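Cytosolic IMP-GMP specific 5'-nucleotidase (Legionella pneumophila subsp. pneumophila, PDB 4OHF) probably hydrolyses purine nucleoside 5'-monophosphates such as IMP and GMP, as a magnesium-binding 5'-nucleotidase of the HAD clan. Local coordinates at residues D2-F7 against M431-D436; L299-H304 against R319-V324. All coordinates share one frame; numbering follows the deposited sequence.

Both contacts belong to one end of the central mixed sheet of the HAD-like domain, where strands 7-8, 429-431, 319-323 and 298-302 follow one another in that order. Contact 2 joins strands 319-323 and 298-302; contact 1 sets the N-terminal residues against the turn that leaves strand 429-431. Their centres are about 13 Å apart, and M431 bridges them with two probable hydrogen bonds, M431 N to L322 O (3.1 Å) and M431 O to V324 N (2.9 Å). D303 of contact 2 binds the magnesium directly, with D23 and D25, whereas the K433 side chain of contact 1 stays about 12 Å from the ion. Neither contact includes the GMP-pocket residues R86, Y87 and Y421.

Contact 1 (D2-F7 against M431-D436); sequences DTHKVF and MEKLSD
D436 OD2 and S435 OG come to the edge of the H4 ring, while D2 OD1 lies 3.0 Å above one face, displaced toward the rim. At the edge H4 ND1 donates to D436 OD2 over 2.5 Å, using the anti lone pair of the carboxylate; the acceptor sits 25° out of the ring plane, and the two planes are inclined at 74°. The H4 side chain reaches this oxygen with CG anti to its carbonyl carbon (chi1 -77°). S435 OG, 3.3 Å from H4 CE1, bonds to E188. D436 OD2 also accepts from K433 NZ (3.2 Å), from the syn side but out of the carboxylate plane. The same ammonium makes a weak salt bridge to D2 OD1 at 3.5 Å, so one lysine charge stands among D2, D436 and, by a long contact, E432, and probably offsets the closeness of the two aspartates. The network joins the residues ahead of strand 7-8 to the turn after strand 429-431; these strands run antiparallel at the edge of the domain's main sheet, F7 pairing with Y430. Nearer the strands, a water accepts from E432 N and donates to K5 O, 2.9 Å from the water oxygen, and to D436 OD1. The V6 and M431 side chains run alongside each other; M431 bends so that CE reaches both V6 methyls, 3.4 Å from CG1. T3 and H4 also meet Q356 and T363 of the second subunit.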
ATOM      1  N   ASP B   2     -34.677 -29.237  19.594  1.00 70.65           N
ATOM      2  CA  ASP B   2     -33.985 -28.004  19.098  1.00 69.74           C
ATOM      3  C   ASP B   2     -33.579 -27.088  20.271  1.00 69.01           C
ATOM      4  O   ASP B   2     -34.404 -26.360  20.836  1.00 68.88           O
ATOM      5  CB  ASP B   2     -34.904 -27.251  18.106  1.00 70.16           C
ATOM      6  CG  ASP B   2     -34.155 -26.201  17.248  1.00 70.91           C
ATOM      7  OD1 ASP B   2     -34.774 -25.665  16.296  1.00 70.06           O
ATOM      8  OD2 ASP B   2     -32.964 -25.901  17.512  1.00 70.17           O
ATOM      9  N   THR B   3     -32.298 -27.141  20.626  1.00 67.16           N
ATOM     10  CA  THR B   3     -31.730 -26.334  21.704  1.00 65.51           C
ATOM     11  C   THR B   3     -31.704 -24.819  21.430  1.00 63.32           C
ATOM     12  O   THR B   3     -31.741 -24.028  22.371  1.00 62.19           O
ATOM     13  CB  THR B   3     -30.290 -26.772  21.988  1.00 66.50           C
ATOM     14  OG1 THR B   3     -29.493 -26.542  20.822  1.00 67.82           O
ATOM     15  CG2 THR B   3     -30.243 -28.249  22.326  1.00 67.88           C
ATOM     16  N   HIS B   4     -31.614 -24.423  20.159  1.00 61.15           N
ATOM     17  CA  HIS B   4     -31.583 -23.007  19.783  1.00 60.49           C
ATOM     18  C   HIS B   4     -30.472 -22.237  20.513  1.00 58.98           C
ATOM     19  O   HIS B   4     -30.699 -21.155  21.047  1.00 58.16           O
ATOM     20  CB  HIS B   4     -32.936 -22.343  20.081  1.00 62.00           C
ATOM     21  CG  HIS B   4     -34.012 -22.648  19.079  1.00 66.03           C
ATOM     22  ND1 HIS B   4     -33.915 -22.297  17.747  1.00 67.51           N
ATOM     23  CD2 HIS B   4     -35.232 -23.221  19.228  1.00 66.73           C
ATOM     24  CE1 HIS B   4     -35.027 -22.639  17.119  1.00 66.75           C
ATOM     25  NE2 HIS B   4     -35.841 -23.202  17.994  1.00 68.28           N
ATOM     26  N   LYS B   5     -29.266 -22.786  20.516  1.00 56.27           N
ATOM     27  CA  LYS B   5     -28.139 -22.162  21.192  1.00 54.29           C
ATOM     28  C   LYS B   5     -27.544 -20.976  20.458  1.00 51.90           C
ATOM     29  O   LYS B   5     -27.423 -20.977  19.239  1.00 51.72           O
ATOM     30  CB  LYS B   5     -27.035 -23.188  21.415  1.00 56.55           C
ATOM     31  CG  LYS B   5     -27.526 -24.469  22.033  1.00 63.07           C
ATOM     32  CD  LYS B   5     -26.534 -25.026  23.049  1.00 67.47           C
ATOM     33  CE  LYS B   5     -26.463 -24.133  24.268  1.00 69.41           C
ATOM     34  NZ  LYS B   5     -27.838 -23.905  24.795  1.00 71.62           N
ATOM     35  N   VAL B   6     -27.175 -19.955  21.222  1.00 49.14           N
ATOM     36  CA  VAL B   6     -26.550 -18.764  20.672  1.00 45.10           C
ATOM     37  C   VAL B   6     -25.172 -18.658  21.311  1.00 43.92           C
ATOM     38  O   VAL B   6     -25.045 -18.593  22.522  1.00 44.12           O
ATOM     39  CB  VAL B   6     -27.380 -17.496  20.971  1.00 44.10           C
ATOM     40  CG1 VAL B   6     -26.570 -16.248  20.646  1.00 39.05           C
ATOM     41  CG2 VAL B   6     -28.659 -17.519  20.146  1.00 40.64           C
ATOM     42  N   PHE B   7     -24.137 -18.659  20.486  1.00 42.73           N
ATOM     43  CA  PHE B   7     -22.773 -18.581  20.967  1.00 43.08           C
ATOM     44  C   PHE B   7     -22.334 -17.140  21.028  1.00 41.55           C
ATOM     45  O   PHE B   7     -22.586 -16.377  20.102  1.00 41.14           O
ATOM     46  CB  PHE B   7     -21.902 -19.412  20.049  1.00 45.97           C
ATOM     47  CG  PHE B   7     -22.462 -20.779  19.831  1.00 51.38           C
ATOM     48  CD1 PHE B   7     -22.568 -21.675  20.893  1.00 52.15           C
ATOM     49  CD2 PHE B   7     -22.980 -21.143  18.593  1.00 51.76           C
ATOM     50  CE1 PHE B   7     -23.189 -22.912  20.722  1.00 55.29           C
ATOM     51  CE2 PHE B   7     -23.601 -22.374  18.410  1.00 54.07           C
ATOM     52  CZ  PHE B   7     -23.709 -23.263  19.475  1.00 55.64           C
ATOM     53  N   MET B 431     -25.095 -18.187  15.538  1.00 37.13           N
ATOM     54  CA  MET B 431     -25.970 -19.315  15.794  1.00 37.98           C
ATOM     55  C   MET B 431     -26.147 -20.061  14.480  1.00 39.00           C
ATOM     56  O   MET B 431     -25.805 -19.545  13.426  1.00 40.28           O
ATOM     57  CB  MET B 431     -27.324 -18.807  16.305  1.00 39.50           C
ATOM     58  CG  MET B 431     -28.015 -17.705  15.438  1.00 40.48           C
ATOM     59  SD  MET B 431     -27.517 -15.941  15.710  1.00 42.68           S
ATOM     60  CE  MET B 431     -27.018 -16.025  17.304  1.00 37.28           C
ATOM     61  N   GLU B 432     -26.666 -21.277  14.530  1.00 39.51           N
ATOM     62  CA  GLU B 432     -26.854 -22.009  13.294  1.00 39.48           C
ATOM     63  C   GLU B 432     -27.918 -21.354  12.419  1.00 39.08           C
ATOM     64  O   GLU B 432     -27.812 -21.388  11.196  1.00 41.41           O
ATOM     65  CB  GLU B 432     -27.238 -23.451  13.581  1.00 40.65           C
ATOM     66  CG  GLU B 432     -27.810 -24.163  12.376  1.00 43.16           C
ATOM     67  CD  GLU B 432     -28.453 -25.481  12.742  1.00 45.85           C
ATOM     68  OE1 GLU B 432     -28.999 -25.575  13.866  1.00 49.69           O
ATOM     69  OE2 GLU B 432     -28.429 -26.410  11.908  1.00 45.92           O
ATOM     70  N   LYS B 433     -28.946 -20.772  13.032  1.00 36.51           N
ATOM     71  CA  LYS B 433     -29.999 -20.108  12.266  1.00 35.19           C
ATOM     72  C   LYS B 433     -30.709 -19.016  13.067  1.00 34.35           C
ATOM     73  O   LYS B 433     -30.762 -19.049  14.291  1.00 33.09           O
ATOM     74  CB  LYS B 433     -31.023 -21.136  11.747  1.00 36.35           C
ATOM     75  CG  LYS B 433     -31.736 -21.934  12.831  1.00 35.59           C
ATOM     76  CD  LYS B 433     -32.757 -22.877  12.230  1.00 38.97           C
ATOM     77  CE  LYS B 433     -33.439 -23.688  13.310  1.00 37.86           C
ATOM     78  NZ  LYS B 433     -32.387 -24.340  14.132  1.00 44.58           N
ATOM     79  N   LEU B 434     -31.260 -18.051  12.352  1.00 34.33           N
ATOM     80  CA  LEU B 434     -31.941 -16.908  12.942  1.00 35.80           C
ATOM     81  C   LEU B 434     -32.981 -17.193  14.036  1.00 37.98           C
ATOM     82  O   LEU B 434     -33.049 -16.462  15.040  1.00 37.93           O
ATOM     83  CB  LEU B 434     -32.586 -16.103  11.824  1.00 35.58           C
ATOM     84  CG  LEU B 434     -33.269 -14.793  12.182  1.00 36.80           C
ATOM     85  CD1 LEU B 434     -32.267 -13.796  12.821  1.00 38.04           C
ATOM     86  CD2 LEU B 434     -33.841 -14.227  10.903  1.00 35.53           C
ATOM     87  N   SER B 435     -33.795 -18.231  13.860  1.00 36.91           N
ATOM     88  CA  SER B 435     -34.811 -18.522  14.863  1.00 37.22           C
ATOM     89  C   SER B 435     -34.135 -18.905  16.182  1.00 37.36           C
ATOM     90  O   SER B 435     -34.753 -18.849  17.247  1.00 36.16           O
ATOM     91  CB  SER B 435     -35.752 -19.642  14.382  1.00 37.11           C
ATOM     92  OG  SER B 435     -35.080 -20.882  14.268  1.00 36.83           O
ATOM     93  N   ASP B 436     -32.867 -19.302  16.116  1.00 37.46           N
ATOM     94  CA  ASP B 436     -32.143 -19.637  17.338  1.00 37.18           C
ATOM     95  C   ASP B 436     -32.106 -18.338  18.148  1.00 36.62           C
ATOM     96  O   ASP B 436     -32.460 -18.301  19.323  1.00 37.13           O
ATOM     97  CB  ASP B 436     -30.718 -20.124  17.026  1.00 36.73           C
ATOM     98  CG  ASP B 436     -30.695 -21.528  16.415  1.00 40.48           C
ATOM     99  OD1 ASP B 436     -29.629 -21.931  15.874  1.00 40.48           O
ATOM    100  OD2 ASP B 436     -31.738 -22.228  16.472  1.00 38.53           O
TER
HETATM  101  O   HOH W   1     -27.133 -22.769  16.937  1.00 32.28           O

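Contact 2 (L299-H304 against R319-V324). With MG (magnesium ion), chain J; PO4 (phosphate ion), chain I.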
ATOM      1  N   LEU B 299     -28.291  -3.815  15.189  1.00 41.41           N
ATOM      2  CA  LEU B 299     -27.662  -5.114  15.044  1.00 39.46           C
ATOM      3  C   LEU B 299     -27.973  -5.645  13.645  1.00 39.28           C
ATOM      4  O   LEU B 299     -29.140  -5.775  13.263  1.00 38.03           O
ATOM      5  CB  LEU B 299     -28.188  -6.113  16.083  1.00 38.29           C
ATOM      6  CG  LEU B 299     -27.714  -7.549  15.809  1.00 36.78           C
ATOM      7  CD1 LEU B 299     -26.192  -7.615  15.779  1.00 35.03           C
ATOM      8  CD2 LEU B 299     -28.271  -8.465  16.861  1.00 36.67           C
ATOM      9  N   TYR B 300     -26.926  -5.925  12.878  1.00 37.76           N
ATOM     10  CA  TYR B 300     -27.091  -6.481  11.551  1.00 36.73           C
ATOM     11  C   TYR B 300     -26.689  -7.956  11.619  1.00 36.43           C
ATOM     12  O   TYR B 300     -25.650  -8.298  12.189  1.00 36.98           O
ATOM     13  CB  TYR B 300     -26.214  -5.744  10.539  1.00 37.55           C
ATOM     14  CG  TYR B 300     -26.036  -6.506   9.240  1.00 38.35           C
ATOM     15  CD1 TYR B 300     -24.833  -7.143   8.942  1.00 39.47           C
ATOM     16  CD2 TYR B 300     -27.087  -6.636   8.340  1.00 38.13           C
ATOM     17  CE1 TYR B 300     -24.685  -7.896   7.773  1.00 39.49           C
ATOM     18  CE2 TYR B 300     -26.956  -7.386   7.176  1.00 39.13           C
ATOM     19  CZ  TYR B 300     -25.755  -8.018   6.893  1.00 39.92           C
ATOM     20  OH  TYR B 300     -25.643  -8.783   5.747  1.00 37.78           O
ATOM     21  N   ILE B 301     -27.521  -8.822  11.055  1.00 34.15           N
ATOM     22  CA  ILE B 301     -27.234 -10.246  11.054  1.00 34.08           C
ATOM     23  C   ILE B 301     -27.103 -10.763   9.637  1.00 35.05           C
ATOM     24  O   ILE B 301     -28.039 -10.632   8.837  1.00 35.98           O
ATOM     25  CB  ILE B 301     -28.340 -11.053  11.756  1.00 33.80           C
ATOM     26  CG1 ILE B 301     -28.592 -10.473  13.148  1.00 32.22           C
ATOM     27  CG2 ILE B 301     -27.914 -12.519  11.859  1.00 30.77           C
ATOM     28  CD1 ILE B 301     -29.730 -11.108  13.893  1.00 30.99           C
ATOM     29  N   GLY B 302     -25.941 -11.345   9.333  1.00 35.13           N
ATOM     30  CA  GLY B 302     -25.679 -11.893   8.009  1.00 35.40           C
ATOM     31  C   GLY B 302     -25.330 -13.377   8.062  1.00 37.21           C
ATOM     32  O   GLY B 302     -25.355 -13.991   9.140  1.00 38.03           O
ATOM     33  N   ASP B 303     -24.998 -13.956   6.909  1.00 36.36           N
ATOM     34  CA  ASP B 303     -24.648 -15.371   6.836  1.00 37.20           C
ATOM     35  C   ASP B 303     -23.216 -15.622   6.389  1.00 38.02           C
ATOM     36  O   ASP B 303     -22.711 -16.728   6.523  1.00 36.77           O
ATOM     37  CB  ASP B 303     -25.604 -16.111   5.904  1.00 37.78           C
ATOM     38  CG  ASP B 303     -25.886 -15.341   4.639  1.00 37.47           C
ATOM     39  OD1 ASP B 303     -26.830 -14.537   4.633  1.00 40.46           O
ATOM     40  OD2 ASP B 303     -25.157 -15.521   3.653  1.00 36.97           O
ATOM     41  N   HIS B 304     -22.558 -14.602   5.850  1.00 42.01           N
ATOM     42  CA  HIS B 304     -21.165 -14.755   5.430  1.00 47.35           C
ATOM     43  C   HIS B 304     -20.356 -13.486   5.663  1.00 49.24           C
ATOM     44  O   HIS B 304     -20.896 -12.396   5.569  1.00 49.34           O
ATOM     45  CB  HIS B 304     -21.086 -15.200   3.952  1.00 45.08           C
ATOM     46  CG  HIS B 304     -21.492 -16.632   3.735  1.00 43.89           C
ATOM     47  ND1 HIS B 304     -22.811 -17.029   3.632  1.00 43.00           N
ATOM     48  CD2 HIS B 304     -20.754 -17.768   3.672  1.00 41.71           C
ATOM     49  CE1 HIS B 304     -22.867 -18.344   3.520  1.00 41.79           C
ATOM     50  NE2 HIS B 304     -21.633 -18.817   3.542  1.00 41.14           N
ATOM     51  N   ARG B 319     -23.540  -3.123  15.364  1.00 40.83           N
ATOM     52  CA  ARG B 319     -23.190  -4.401  15.952  1.00 39.73           C
ATOM     53  C   ARG B 319     -23.465  -5.440  14.865  1.00 40.47           C
ATOM     54  O   ARG B 319     -24.500  -5.393  14.193  1.00 40.86           O
ATOM     55  CB  ARG B 319     -24.048  -4.680  17.186  1.00 37.85           C
ATOM     56  CG  ARG B 319     -23.936  -3.599  18.255  1.00 36.18           C
ATOM     57  CD  ARG B 319     -22.493  -3.278  18.557  1.00 32.72           C
ATOM     58  NE  ARG B 319     -21.779  -4.454  19.041  1.00 34.25           N
ATOM     59  CZ  ARG B 319     -21.931  -4.981  20.251  1.00 33.96           C
ATOM     60  NH1 ARG B 319     -22.777  -4.424  21.109  1.00 35.41           N
ATOM     61  NH2 ARG B 319     -21.250  -6.074  20.595  1.00 31.18           N
ATOM     62  N   THR B 320     -22.532  -6.365  14.666  1.00 40.37           N
ATOM     63  CA  THR B 320     -22.718  -7.404  13.661  1.00 39.70           C
ATOM     64  C   THR B 320     -22.792  -8.809  14.271  1.00 39.08           C
ATOM     65  O   THR B 320     -21.988  -9.180  15.124  1.00 40.32           O
ATOM     66  CB  THR B 320     -21.593  -7.371  12.613  1.00 38.23           C
ATOM     67  OG1 THR B 320     -20.331  -7.445  13.274  1.00 38.63           O
ATOM     68  CG2 THR B 320     -21.645  -6.094  11.811  1.00 38.89           C
ATOM     69  N   ALA B 321     -23.781  -9.580  13.832  1.00 37.42           N
ATOM     70  CA  ALA B 321     -23.966 -10.942  14.303  1.00 34.86           C
ATOM     71  C   ALA B 321     -23.928 -11.849  13.081  1.00 34.27           C
ATOM     72  O   ALA B 321     -24.068 -11.400  11.951  1.00 34.85           O
ATOM     73  CB  ALA B 321     -25.294 -11.076  15.016  1.00 33.30           C
ATOM     74  N   LEU B 322     -23.760 -13.134  13.302  1.00 33.64           N
ATOM     75  CA  LEU B 322     -23.664 -14.050  12.189  1.00 34.19           C
ATOM     76  C   LEU B 322     -24.451 -15.352  12.365  1.00 34.26           C
ATOM     77  O   LEU B 322     -24.639 -15.860  13.474  1.00 33.79           O
ATOM     78  CB  LEU B 322     -22.194 -14.372  11.983  1.00 33.85           C
ATOM     79  CG  LEU B 322     -21.745 -14.926  10.652  1.00 36.16           C
ATOM     80  CD1 LEU B 322     -21.908 -13.862   9.600  1.00 35.99           C
ATOM     81  CD2 LEU B 322     -20.278 -15.361  10.770  1.00 38.15           C
ATOM     82  N   VAL B 323     -24.932 -15.869  11.247  1.00 34.41           N
ATOM     83  CA  VAL B 323     -25.646 -17.130  11.219  1.00 35.10           C
ATOM     84  C   VAL B 323     -24.713 -18.046  10.418  1.00 35.40           C
ATOM     85  O   VAL B 323     -24.325 -17.709   9.297  1.00 34.70           O
ATOM     86  CB  VAL B 323     -27.000 -16.977  10.501  1.00 36.24           C
ATOM     87  CG1 VAL B 323     -27.406 -18.280   9.884  1.00 39.03           C
ATOM     88  CG2 VAL B 323     -28.060 -16.532  11.484  1.00 33.79           C
ATOM     89  N   VAL B 324     -24.310 -19.168  11.005  1.00 35.83           N
ATOM     90  CA  VAL B 324     -23.435 -20.116  10.314  1.00 36.73           C
ATOM     91  C   VAL B 324     -24.162 -21.451  10.152  1.00 38.79           C
ATOM     92  O   VAL B 324     -24.143 -22.302  11.039  1.00 39.40           O
ATOM     93  CB  VAL B 324     -22.134 -20.331  11.088  1.00 36.24           C
ATOM     94  CG1 VAL B 324     -21.183 -21.190  10.286  1.00 35.48           C
ATOM     95  CG2 VAL B 324     -21.499 -18.994  11.395  1.00 37.56           C
TER
HETATM   96 MG    MG J 503     -27.314 -13.576   2.704  1.00 44.78          MG
HETATM   97  P   PO4 I 502     -19.436  -6.383  17.274  1.00 68.79           P
HETATM   98  O1  PO4 I 502     -20.881  -6.189  16.997  1.00 66.49           O
HETATM   99  O2  PO4 I 502     -18.962  -7.616  16.597  1.00 70.31           O
HETATM  100  O3  PO4 I 502     -19.226  -6.512  18.737  1.00 71.75           O
HETATM  101  O4  PO4 I 502     -18.667  -5.220  16.771  1.00 69.89           O
HETATM  102  O   HOH W   2     -25.907 -13.467   1.175  1.00 61.37           O
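With CG of L299 anti to the backbone N (chi1 171°), its CD1 reaches the neighbouring strand, 3.7 Å from A321 CB. On the same sheet face, I301 places CG1 anti to its carbonyl carbon (chi1 -53°); this branch meets the same A321 methyl at 3.8 Å, while CG2 reaches V323 CG2. R319 bends at chi2 and chi3, bringing its guanidinium edge to a phosphate ion, probably from the crystallisation liquor: NE donates to O1 and NH2 to O3 (both 2.8 Å), and T320 N also holds O1. The ion is also bonded by K313, R10 and, from the second subunit, Y113. The strands form the parallel pair of a beta-alpha-beta unit, linked through helix 309-315, in the Rossmann-like core of the HAD fold. Four backbone bonds join them, from Y300 N to R319 O through to V323 N to G302 O. Past the strand end, D303 OD1 binds magnesium at 2.2 Å, beside D23 OD1 and D25 O, and bonds to T27. D303 OD2 accepts from H304 ND1 through its anti lone pair, in the imidazole plane; the bond is nearly straight (172°) and, with the magnesium on OD1, probably limits carboxylate rotation.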